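Local atomic coordinates of multi-copper Oxidase CueO (Ochrobactrum, PDB entry 6EVG), a protein that probably couples the one-electron oxidation of phenolic substrates to reduction of dioxygen as a laccase-like multicopper oxidase, and is active on lignin model compounds and lignosulfonate. Residues H46-G51 against G61-P66; Q141-I146 against G227-N232; A158-P163 against G250-N255. All coordinates share one frame; numbering follows the deposited sequence.

Contact 1 (H46-G51 against G61-P66)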
ATOM      1  N   HIS A  46       3.637  11.403 -18.592  1.00  9.07           N
ATOM      2  CA  HIS A  46       4.675  11.447 -17.544  1.00  9.03           C
ATOM      3  C   HIS A  46       5.992  10.903 -18.076  1.00  8.83           C
ATOM      4  O   HIS A  46       6.006   9.864 -18.737  1.00  9.47           O
ATOM      5  CB  HIS A  46       4.197  10.641 -16.334  1.00  8.91           C
ATOM      6  CG  HIS A  46       5.198  10.539 -15.238  1.00  8.73           C
ATOM      7  ND1 HIS A  46       5.461  11.560 -14.365  1.00 10.10           N
ATOM      8  CD2 HIS A  46       6.032   9.518 -14.914  1.00 10.07           C
ATOM      9  CE1 HIS A  46       6.407  11.162 -13.514  1.00 11.89           C
ATOM     10  NE2 HIS A  46       6.760   9.926 -13.815  1.00 11.06           N
ATOM     11  N   SER A  47       7.083  11.594 -17.716  1.00  9.25           N
ATOM     12  CA  SER A  47       8.420  11.112 -18.020  1.00  9.58           C
ATOM     13  C   SER A  47       8.999  10.335 -16.833  1.00  8.99           C
ATOM     14  O   SER A  47       9.246  10.890 -15.756  1.00 11.01           O
ATOM     15  CB  SER A  47       9.310  12.287 -18.356  1.00 11.05           C
ATOM     16  OG  SER A  47      10.651  11.853 -18.560  1.00 13.63           O
ATOM     17  N   PHE A  48       9.240   9.060 -17.060  1.00  9.29           N
ATOM     18  CA  PHE A  48       9.899   8.225 -16.119  1.00 10.22           C
ATOM     19  C   PHE A  48      11.431   8.308 -16.213  1.00 11.96           C
ATOM     20  O   PHE A  48      12.152   7.965 -15.292  1.00 11.95           O
ATOM     21  CB  PHE A  48       9.482   6.753 -16.288  1.00 10.68           C
ATOM     22  CG  PHE A  48       7.975   6.501 -16.107  1.00  9.64           C
ATOM     23  CD1 PHE A  48       7.461   6.233 -14.873  1.00  9.67           C
ATOM     24  CD2 PHE A  48       7.095   6.588 -17.175  1.00 10.90           C
ATOM     25  CE1 PHE A  48       6.133   6.058 -14.672  1.00  9.97           C
ATOM     26  CE2 PHE A  48       5.724   6.399 -16.997  1.00 11.19           C
ATOM     27  CZ  PHE A  48       5.241   6.123 -15.732  1.00 10.05           C
ATOM     28  N   GLU A  49      11.911   8.681 -17.389  1.00 14.34           N
ATOM     29  CA  GLU A  49      13.333   8.832 -17.626  1.00 17.75           C
ATOM     30  C   GLU A  49      13.541   9.881 -18.638  1.00 13.92           C
ATOM     31  O   GLU A  49      12.662  10.136 -19.465  1.00 14.77           O
ATOM     32  CB  GLU A  49      13.926   7.520 -17.852  1.00 22.90           C
ATOM     33  CG  GLU A  49      13.646   6.868 -19.085  1.00 25.98           C
ATOM     34  CD  GLU A  49      14.640   5.709 -19.355  1.00 35.87           C
ATOM     35  OE1 GLU A  49      15.386   5.187 -18.457  1.00 44.39           O
ATOM     36  OE2 GLU A  49      14.654   5.327 -20.514  1.00 34.67           O
ATOM     37  N   GLU A  50      14.693  10.509 -18.599  1.00 16.67           N
ATOM     38  CA  GLU A  50      15.038  11.585 -19.513  1.00 18.14           C
ATOM     39  C   GLU A  50      14.929  11.135 -20.917  1.00 18.30           C
ATOM     40  O   GLU A  50      15.390  10.009 -21.227  1.00 20.46           O
ATOM     41  CB  GLU A  50      16.472  12.054 -19.251  1.00 23.29           C
ATOM     42  CG  GLU A  50      16.969  13.254 -20.061  1.00 29.64           C
ATOM     43  CD  GLU A  50      18.143  13.918 -19.344  1.00 37.48           C
ATOM     44  OE1 GLU A  50      19.245  13.318 -19.381  1.00 51.69           O
ATOM     45  OE2 GLU A  50      17.941  14.982 -18.704  1.00 46.01           O
ATOM     46  N   GLY A  51      14.212  11.925 -21.680  1.00 22.01           N
ATOM     47  CA  GLY A  51      14.059  11.703 -23.103  1.00 25.46           C
ATOM     48  C   GLY A  51      12.806  11.003 -23.504  1.00 24.76           C
ATOM     49  O   GLY A  51      12.580  10.926 -24.683  1.00 41.56           O
ATOM     50  N   GLY A  61      -1.978  16.145 -10.795  1.00  8.74           N
ATOM     51  CA  GLY A  61      -0.882  16.011 -11.719  1.00  8.98           C
ATOM     52  C   GLY A  61      -1.019  14.730 -12.477  1.00  8.91           C
ATOM     53  O   GLY A  61      -2.001  14.009 -12.343  1.00  9.90           O
ATOM     54  N   ALA A  62      -0.017  14.456 -13.349  1.00  9.59           N
ATOM     55  CA  ALA A  62      -0.137  13.388 -14.318  1.00  9.99           C
ATOM     56  C   ALA A  62       0.261  12.015 -13.845  1.00  8.78           C
ATOM     57  O   ALA A  62       0.040  11.017 -14.535  1.00  9.35           O
ATOM     58  CB  ALA A  62       0.689  13.736 -15.544  1.00 12.00           C
ATOM     59  N   TYR A  63       0.858  11.926 -12.632  1.00  8.29           N
ATOM     60  CA  TYR A  63       1.334  10.637 -12.116  1.00  7.82           C
ATOM     61  C   TYR A  63       1.503  10.750 -10.594  1.00  7.73           C
ATOM     62  O   TYR A  63       1.974  11.793 -10.117  1.00  8.46           O
ATOM     63  CB  TYR A  63       2.693  10.256 -12.784  1.00  8.53           C
ATOM     64  CG  TYR A  63       3.081   8.831 -12.496  1.00  7.85           C
ATOM     65  CD1 TYR A  63       2.576   7.780 -13.234  1.00  8.50           C
ATOM     66  CD2 TYR A  63       3.934   8.488 -11.418  1.00  8.60           C
ATOM     67  CE1 TYR A  63       2.824   6.465 -12.910  1.00  8.12           C
ATOM     68  CE2 TYR A  63       4.212   7.172 -11.079  1.00  8.38           C
ATOM     69  CZ  TYR A  63       3.635   6.139 -11.820  1.00  8.25           C
ATOM     70  OH  TYR A  63       3.851   4.845 -11.514  1.00  9.50           O
ATOM     71  N   LEU A  64       1.126   9.712  -9.863  1.00  7.06           N
ATOM     72  CA  LEU A  64       1.212   9.749  -8.399  1.00  7.09           C
ATOM     73  C   LEU A  64       0.383  10.929  -7.892  1.00  7.02           C
ATOM     74  O   LEU A  64      -0.623  11.268  -8.519  1.00  8.49           O
ATOM     75  CB  LEU A  64       2.649   9.642  -7.919  1.00  8.61           C
ATOM     76  CG  LEU A  64       3.147   8.218  -7.735  1.00 13.19           C
ATOM     77  CD1 LEU A  64       4.624   8.224  -7.441  1.00 14.01           C
ATOM     78  CD2 LEU A  64       2.496   7.409  -6.664  1.00 19.48           C
ATOM     79  N   GLY A  65       0.732  11.488  -6.754  1.00  6.99           N
ATOM     80  CA  GLY A  65      -0.162  12.384  -6.060  1.00  7.29           C
ATOM     81  C   GLY A  65       0.529  13.009  -4.882  1.00  7.23           C
ATOM     82  O   GLY A  65       1.696  12.747  -4.592  1.00  8.55           O
ATOM     83  N   PRO A  66      -0.181  13.888  -4.169  1.00  7.08           N
ATOM     84  CA  PRO A  66       0.380  14.543  -2.987  1.00  7.10           C
ATOM     85  C   PRO A  66       0.533  13.582  -1.808  1.00  6.80           C
ATOM     86  O   PRO A  66      -0.081  12.515  -1.770  1.00  7.82           O
ATOM     87  CB  PRO A  66      -0.650  15.607  -2.657  1.00  7.92           C
ATOM     88  CG  PRO A  66      -1.949  15.001  -3.127  1.00  8.39           C
ATOM     89  CD  PRO A  66      -1.565  14.267  -4.385  1.00  8.31           C
TER
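Tyr63 lies against two aromatic rings at once, those of His46 and Phe48, and the contact can be read along its side chain. CB is already engaged: Tyr63 CB sits over one face of the His46 imidazole, 3.4 Å from ND1 of His46, and its closeness to the ring normal identifies a CH-pi contact. From there the torsion chi1 of -169° carries CG away from the backbone N of Tyr63 and places the phenol ring against the imidazole face. Tyr63 CG is 3.9 Å from CD2 of His46, and the ring centroids are 4.6 Å apart with planes inclined by 21°, an offset stack. Further out the partner changes. Tyr63 CE1 meets Phe48 CZ at 3.7 Å, and here the edge of the phenyl ring is directed at the phenol face; the planes stand 80° apart, the signature of an edge-to-face pair. At the tip, the hydroxyl OH hydrogen-bonds to Gln176 on strand 170-178. The third pairing closes the group, because His46 CD2 lies 3.4 Å above the ring plane of Phe48, over its centre. The imidazole is fixed at its far end as well, by a hydrogen bond from NE2 to the carbonyl O of Gly207. Replacing His46 by alanine would probably leave Tyr63 CB without its CH-pi partner and the phenol ring without its stack, open a gap over the Phe48 ring and cost the Gly207 carbonyl this donor. Three mutually touching rings make an aromatic cluster, formed by the end of strand 36-46 with the loop after it and by the loop after strand 54-59; bordered by Gln176, Gly207 and Ile204, it is consistent with a seam between the first and second cupredoxin domains of a multicopper oxidase.

Contact 2 (Q141-I146 against G227-N232)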
ATOM      1  N   GLN A 141      -6.202   1.452 -13.801  1.00  8.52           N
ATOM      2  CA  GLN A 141      -6.169   2.836 -13.257  1.00  8.68           C
ATOM      3  C   GLN A 141      -5.008   3.013 -12.295  1.00  8.26           C
ATOM      4  O   GLN A 141      -4.383   4.095 -12.264  1.00  9.11           O
ATOM      5  CB  GLN A 141      -7.497   3.150 -12.620  1.00  8.82           C
ATOM      6  CG  GLN A 141      -8.622   3.359 -13.626  1.00 10.18           C
ATOM      7  CD  GLN A 141      -9.761   4.205 -13.108  1.00  9.55           C
ATOM      8  OE1 GLN A 141      -9.676   4.802 -12.030  1.00 11.38           O
ATOM      9  NE2 GLN A 141     -10.854   4.276 -13.861  1.00 11.28           N
ATOM     10  N   ALA A 142      -4.731   2.003 -11.484  1.00  8.21           N
ATOM     11  CA  ALA A 142      -3.539   2.084 -10.596  1.00  8.37           C
ATOM     12  C   ALA A 142      -2.250   2.169 -11.422  1.00  7.91           C
ATOM     13  O   ALA A 142      -1.406   3.047 -11.168  1.00  8.51           O
ATOM     14  CB  ALA A 142      -3.503   0.895  -9.668  1.00  9.91           C
ATOM     15  N   HIS A 143      -2.102   1.312 -12.415  1.00  7.96           N
ATOM     16  CA  HIS A 143      -0.844   1.293 -13.161  1.00  7.67           C
ATOM     17  C   HIS A 143      -0.620   2.596 -13.907  1.00  8.20           C
ATOM     18  O   HIS A 143       0.517   3.091 -14.056  1.00  8.55           O
ATOM     19  CB  HIS A 143      -0.763   0.096 -14.108  1.00  8.12           C
ATOM     20  CG  HIS A 143       0.642  -0.145 -14.561  1.00  8.36           C
ATOM     21  ND1 HIS A 143       1.571  -0.726 -13.736  1.00  8.48           N
ATOM     22  CD2 HIS A 143       1.318   0.190 -15.689  1.00  8.91           C
ATOM     23  CE1 HIS A 143       2.746  -0.704 -14.366  1.00  8.47           C
ATOM     24  NE2 HIS A 143       2.650  -0.131 -15.543  1.00  8.97           N
ATOM     25  N   LEU A 144      -1.704   3.195 -14.444  1.00  7.89           N
ATOM     26  CA  LEU A 144      -1.567   4.494 -15.082  1.00  8.18           C
ATOM     27  C   LEU A 144      -0.874   5.483 -14.195  1.00  7.41           C
ATOM     28  O   LEU A 144      -0.186   6.376 -14.706  1.00  8.31           O
ATOM     29  CB  LEU A 144      -2.935   4.990 -15.541  1.00  9.04           C
ATOM     30  CG  LEU A 144      -3.479   4.378 -16.853  1.00 11.29           C
ATOM     31  CD1 LEU A 144      -4.972   4.661 -16.983  1.00 13.41           C
ATOM     32  CD2 LEU A 144      -2.726   4.906 -18.039  1.00 12.51           C
ATOM     33  N   GLY A 145      -1.150   5.387 -12.885  1.00  7.88           N
ATOM     34  CA  GLY A 145      -0.410   6.173 -11.908  1.00  7.58           C
ATOM     35  C   GLY A 145      -1.239   6.806 -10.810  1.00  7.38           C
ATOM     36  O   GLY A 145      -0.690   7.585 -10.020  1.00  8.06           O
ATOM     37  N   ILE A 146      -2.537   6.479 -10.681  1.00  7.37           N
ATOM     38  CA  ILE A 146      -3.359   7.186  -9.716  1.00  7.17           C
ATOM     39  C   ILE A 146      -3.139   6.666  -8.301  1.00  7.24           C
ATOM     40  O   ILE A 146      -3.518   5.527  -7.978  1.00  8.18           O
ATOM     41  CB  ILE A 146      -4.861   7.068 -10.126  1.00  7.69           C
ATOM     42  CG1 ILE A 146      -5.104   7.634 -11.518  1.00  8.28           C
ATOM     43  CG2 ILE A 146      -5.726   7.759  -9.088  1.00  8.01           C
ATOM     44  CD1 ILE A 146      -6.443   7.141 -12.121  1.00  8.90           C
ATOM     45  N   GLY A 227       3.753   0.348  -4.274  1.00  7.50           N
ATOM     46  CA  GLY A 227       2.614   0.735  -5.067  1.00  7.41           C
ATOM     47  C   GLY A 227       2.486   0.003  -6.419  1.00  7.31           C
ATOM     48  O   GLY A 227       1.749   0.487  -7.298  1.00  8.80           O
ATOM     49  N   ALA A 228       3.194  -1.109  -6.566  1.00  7.67           N
ATOM     50  CA  ALA A 228       3.194  -1.843  -7.830  1.00  7.78           C
ATOM     51  C   ALA A 228       1.906  -2.693  -7.978  1.00  7.85           C
ATOM     52  O   ALA A 228       1.213  -2.967  -7.001  1.00  8.39           O
ATOM     53  CB  ALA A 228       4.385  -2.784  -7.881  1.00  8.64           C
ATOM     54  N   ASN A 229       1.640  -3.113  -9.229  1.00  8.20           N
ATOM     55  CA  ASN A 229       0.512  -4.010  -9.459  1.00  8.53           C
ATOM     56  C   ASN A 229       0.659  -5.345  -8.768  1.00  7.88           C
ATOM     57  O   ASN A 229      -0.326  -5.943  -8.352  1.00  9.26           O
ATOM     58  CB  ASN A 229       0.310  -4.242 -10.964  1.00  8.66           C
ATOM     59  CG  ASN A 229      -0.404  -3.104 -11.653  1.00  8.82           C
ATOM     60  OD1 ASN A 229      -0.092  -1.929 -11.452  1.00  9.90           O
ATOM     61  ND2 ASN A 229      -1.397  -3.460 -12.497  1.00  9.92           N
ATOM     62  N   ALA A 230       1.896  -5.847  -8.746  1.00  7.73           N
ATOM     63  CA  ALA A 230       2.116  -7.272  -8.391  1.00  8.27           C
ATOM     64  C   ALA A 230       3.470  -7.566  -7.779  1.00  8.20           C
ATOM     65  O   ALA A 230       3.566  -8.451  -6.929  1.00  9.25           O
ATOM     66  CB  ALA A 230       1.905  -8.175  -9.592  1.00  9.19           C
ATOM     67  N   ARG A 231       4.518  -6.901  -8.241  1.00  8.14           N
ATOM     68  CA  ARG A 231       5.881  -7.188  -7.820  1.00  8.30           C
ATOM     69  C   ARG A 231       6.020  -7.041  -6.316  1.00  7.99           C
ATOM     70  O   ARG A 231       5.592  -6.019  -5.752  1.00  8.54           O
ATOM     71  CB  ARG A 231       6.834  -6.230  -8.495  1.00  9.23           C
ATOM     72  CG  ARG A 231       8.295  -6.400  -8.134  1.00  9.71           C
ATOM     73  CD  ARG A 231       9.221  -5.530  -8.951  1.00  9.74           C
ATOM     74  NE  ARG A 231       9.303  -5.915 -10.340  1.00 10.14           N
ATOM     75  CZ  ARG A 231      10.185  -6.777 -10.855  1.00 10.49           C
ATOM     76  NH1 ARG A 231      11.070  -7.374 -10.059  1.00 12.77           N
ATOM     77  NH2 ARG A 231      10.202  -7.026 -12.143  1.00 12.65           N
ATOM     78  N   ASN A 232       6.708  -7.985  -5.665  1.00  8.14           N
ATOM     79  CA  ASN A 232       7.172  -7.849  -4.292  1.00  8.33           C
ATOM     80  C   ASN A 232       8.592  -7.300  -4.322  1.00  8.30           C
ATOM     81  O   ASN A 232       9.425  -7.701  -5.159  1.00  9.61           O
ATOM     82  CB  ASN A 232       7.176  -9.167  -3.565  1.00  8.92           C
ATOM     83  CG  ASN A 232       5.802  -9.783  -3.494  1.00  9.02           C
ATOM     84  OD1 ASN A 232       4.839  -9.114  -3.126  1.00  9.32           O
ATOM     85  ND2 ASN A 232       5.695 -11.074  -3.843  1.00 11.22           N
TER
HETATM   86  O   HOH W   1       3.212  -2.097 -11.400  1.00 10.76           O
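His143 turns its CG anti to the backbone N (chi1 -164°), which carries the ring off the helix, and chi2 then turns ND1 toward Asn229, whose own CG stands anti to its carbonyl carbon and carries OD1 across to meet it. The result is a hydrogen bond from His143 ND1 to Asn229 OD1 of 3.1 Å, bent to 146° at the hydrogen. OD1 lies near the imidazole plane, at the ring edge, but the donor approaches from above the amide, 64° out of the carbonyl plane. The planes of ring and amide stand nearly at right angles to each other. Asn229 OD1 also lies 3.4 Å from His143 CB. One water adds a second link: it accepts from the backbone N of Asn229 at 2.9 Å and, weakly, from His143 ND1. At the other end of the amide Glu494 accepts a hydrogen bond from ND2, which is consistent with the modelled orientation of the group. His143 belongs to the last turn of helix 138-144, closed at Gly145 by a Schellman motif, and its ring meets Phe198 edge-to-face; Asn229 follows strand 219-226 and packs on Leu493, at the start of helix 493-497.

Contact 3 (A158-P163 against G250-N255)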
ATOM      1  N   ALA A 158       8.628  14.081  17.614  1.00 12.65           N
ATOM      2  CA  ALA A 158       9.861  14.605  18.263  1.00 14.42           C
ATOM      3  C   ALA A 158      10.089  13.917  19.604  1.00 15.16           C
ATOM      4  O   ALA A 158      11.248  13.546  19.903  1.00 16.76           O
ATOM      5  CB  ALA A 158       9.814  16.114  18.420  1.00 18.40           C
ATOM      6  N   GLU A 159       9.034  13.741  20.384  1.00 15.02           N
ATOM      7  CA  GLU A 159       9.141  13.059  21.669  1.00 15.68           C
ATOM      8  C   GLU A 159       9.539  11.581  21.484  1.00 14.80           C
ATOM      9  O   GLU A 159      10.220  11.019  22.334  1.00 16.78           O
ATOM     10  CB  GLU A 159       7.819  13.142  22.442  1.00 19.23           C
ATOM     11  CG  GLU A 159       7.895  12.556  23.833  1.00 27.88           C
ATOM     12  CD  GLU A 159       6.566  12.559  24.567  1.00 36.18           C
ATOM     13  OE1 GLU A 159       5.636  13.305  24.162  1.00 46.19           O
ATOM     14  OE2 GLU A 159       6.467  11.812  25.564  1.00 49.81           O
ATOM     15  N   ARG A 160       9.143  10.983  20.363  1.00 12.10           N
ATOM     16  CA  ARG A 160       9.537   9.617  20.041  1.00 13.06           C
ATOM     17  C   ARG A 160      11.009   9.507  19.604  1.00 11.96           C
ATOM     18  O   ARG A 160      11.517   8.409  19.449  1.00 15.23           O
ATOM     19  CB  ARG A 160       8.643   9.044  18.920  1.00 11.26           C
ATOM     20  CG  ARG A 160       7.170   8.856  19.325  1.00 11.57           C
ATOM     21  CD  ARG A 160       6.354   8.330  18.160  1.00 11.73           C
ATOM     22  NE  ARG A 160       4.982   8.088  18.604  1.00 12.84           N
ATOM     23  CZ  ARG A 160       3.958   8.886  18.393  1.00 12.43           C
ATOM     24  NH1 ARG A 160       4.029   9.921  17.592  1.00 11.96           N
ATOM     25  NH2 ARG A 160       2.813   8.605  19.004  1.00 13.72           N
ATOM     26  N   GLY A 161      11.629  10.628  19.281  1.00 11.63           N
ATOM     27  CA  GLY A 161      12.956  10.582  18.735  1.00 12.58           C
ATOM     28  C   GLY A 161      13.040  10.292  17.261  1.00 11.76           C
ATOM     29  O   GLY A 161      14.040   9.732  16.773  1.00 13.63           O
ATOM     30  N   LEU A 162      12.004  10.628  16.509  1.00 10.02           N
ATOM     31  CA  LEU A 162      11.943  10.280  15.103  1.00 10.11           C
ATOM     32  C   LEU A 162      12.250  11.501  14.251  1.00 10.42           C
ATOM     33  O   LEU A 162      11.760  12.620  14.532  1.00 12.59           O
ATOM     34  CB  LEU A 162      10.586   9.773  14.722  1.00 10.18           C
ATOM     35  CG  LEU A 162      10.148   8.462  15.392  1.00 10.09           C
ATOM     36  CD1 LEU A 162       8.695   8.132  15.124  1.00 12.09           C
ATOM     37  CD2 LEU A 162      11.028   7.319  14.993  1.00 12.32           C
ATOM     38  N   PRO A 163      12.967  11.328  13.137  1.00 10.41           N
ATOM     39  CA  PRO A 163      13.119  12.401  12.135  1.00 10.12           C
ATOM     40  C   PRO A 163      11.729  12.783  11.607  1.00 10.52           C
ATOM     41  O   PRO A 163      10.926  11.890  11.387  1.00 11.06           O
ATOM     42  CB  PRO A 163      13.991  11.748  11.060  1.00 10.31           C
ATOM     43  CG  PRO A 163      14.681  10.587  11.724  1.00 10.30           C
ATOM     44  CD  PRO A 163      13.678  10.099  12.703  1.00 10.40           C
ATOM     45  N   GLY A 250      -0.353   0.058  10.210  1.00  7.34           N
ATOM     46  CA  GLY A 250      -1.167   0.555  11.270  1.00  7.99           C
ATOM     47  C   GLY A 250      -0.442   1.301  12.354  1.00  8.01           C
ATOM     48  O   GLY A 250      -1.058   1.593  13.401  1.00  9.04           O
ATOM     49  N   GLY A 251       0.836   1.593  12.143  1.00  7.79           N
ATOM     50  CA  GLY A 251       1.578   2.442  13.051  1.00  8.36           C
ATOM     51  C   GLY A 251       2.756   1.774  13.738  1.00  7.58           C
ATOM     52  O   GLY A 251       3.321   0.775  13.246  1.00  8.12           O
ATOM     53  N   PHE A 252       3.175   2.400  14.811  1.00  8.14           N
ATOM     54  CA  PHE A 252       4.467   2.076  15.438  1.00  8.58           C
ATOM     55  C   PHE A 252       4.438   0.724  16.082  1.00  9.24           C
ATOM     56  O   PHE A 252       3.422   0.230  16.600  1.00 10.71           O
ATOM     57  CB  PHE A 252       4.850   3.166  16.429  1.00  9.65           C
ATOM     58  CG  PHE A 252       5.038   4.505  15.829  1.00  9.60           C
ATOM     59  CD1 PHE A 252       5.989   4.720  14.826  1.00  9.61           C
ATOM     60  CD2 PHE A 252       4.204   5.605  16.181  1.00 11.08           C
ATOM     61  CE1 PHE A 252       6.153   5.941  14.246  1.00 11.11           C
ATOM     62  CE2 PHE A 252       4.390   6.838  15.561  1.00 12.03           C
ATOM     63  CZ  PHE A 252       5.351   7.011  14.598  1.00 12.57           C
ATOM     64  N   ILE A 253       5.649   0.146  16.139  1.00 10.01           N
ATOM     65  CA  ILE A 253       5.900  -1.060  16.961  1.00 11.55           C
ATOM     66  C   ILE A 253       6.659  -0.661  18.198  1.00 11.10           C
ATOM     67  O   ILE A 253       7.501   0.231  18.170  1.00 11.79           O
ATOM     68  CB  ILE A 253       6.552  -2.179  16.241  1.00 12.96           C
ATOM     69  CG1 ILE A 253       7.823  -1.745  15.585  1.00 11.83           C
ATOM     70  CG2 ILE A 253       5.576  -2.852  15.299  1.00 16.71           C
ATOM     71  CD1 ILE A 253       8.738  -2.918  15.161  1.00 13.99           C
ATOM     72  N   GLY A 254       6.317  -1.344  19.284  1.00 11.97           N
ATOM     73  CA  GLY A 254       6.913  -1.000  20.562  1.00 12.94           C
ATOM     74  C   GLY A 254       8.418  -1.168  20.642  1.00 11.28           C
ATOM     75  O   GLY A 254       9.087  -0.347  21.244  1.00 11.86           O
ATOM     76  N   ASN A 255       8.913  -2.220  19.977  1.00 11.34           N
ATOM     77  CA  ASN A 255      10.352  -2.556  19.977  1.00 11.94           C
ATOM     78  C   ASN A 255      10.880  -2.583  18.552  1.00 10.44           C
ATOM     79  O   ASN A 255      10.955  -3.630  17.947  1.00 12.38           O
ATOM     80  CB  ASN A 255      10.538  -3.892  20.702  1.00 13.31           C
ATOM     81  CG  ASN A 255       9.845  -3.897  22.083  1.00 13.68           C
ATOM     82  OD1 ASN A 255      10.009  -2.984  22.876  1.00 13.52           O
ATOM     83  ND2 ASN A 255       9.081  -4.908  22.353  1.00 16.34           N
TER
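Phe252 receives Arg160 and Leu162 at neighbouring parts of its ring. The closest approach is between Arg160 NE and Phe252 CE2, at 3.3 Å. CE2 lies over one face of the guanidinium, offset toward its rim, and the two planes are tilted by 29°, so the flat groups overlap only partly. The aliphatic part joins in through CD of Arg160, 3.6 Å from Phe252 CE2. Leu162 arrives from the opposite direction to Phe252, and its CD1 touches CE1 at 3.5 Å and CZ of Phe252 at 3.6 Å. The Arg160 chain is extended from CG to NE, which carries the guanidinium out from its turn. In the next shell, three carboxylates hold it: Asp319 bridges to NE, Asp154 to NH2 and Asp157 to NH1. The turn itself is a type I beta turn from Ala158 to Gly161, closed by the bond from Gly161 N to Ala158 O of 3.0 Å; it presents Arg160, with Leu162 following directly after the turn, to the same ring. Phe252 belongs to strand 251-259, an outermost strand of the seven-stranded sheet, and also touches Arg221 of strand 219-226. Chemically, the Leu162 side is apolar, whereas the Arg160 side is a charged group lying near the ring, its N-H groups directed to aspartates outside the two segments rather than to Phe252; these probably fix the arginine's rotation and offset its charge.

Contacts 1 and 2 are neighbours, with centres 14 Å apart, and they touch directly: Leu64 N lies 2.8 Å from Gly145 O, a probable hydrogen bond. Gln176 of strand 170-178 joins them too, reaching the Tyr63 hydroxyl through OE1 and the Gly227 carbonyl through NE2. Contact 3 stands apart, its centre 32 Å from that of contact 1 and 28 Å from that of contact 2. Along the chain contact 1 closes first; then the segments of contacts 2 and 3 alternate. The seven-stranded sheet holding strands 170-178, 219-226 and 251-259 borders all three, consistent with a middle cupredoxin domain tied at several points to the rest of the oxidase.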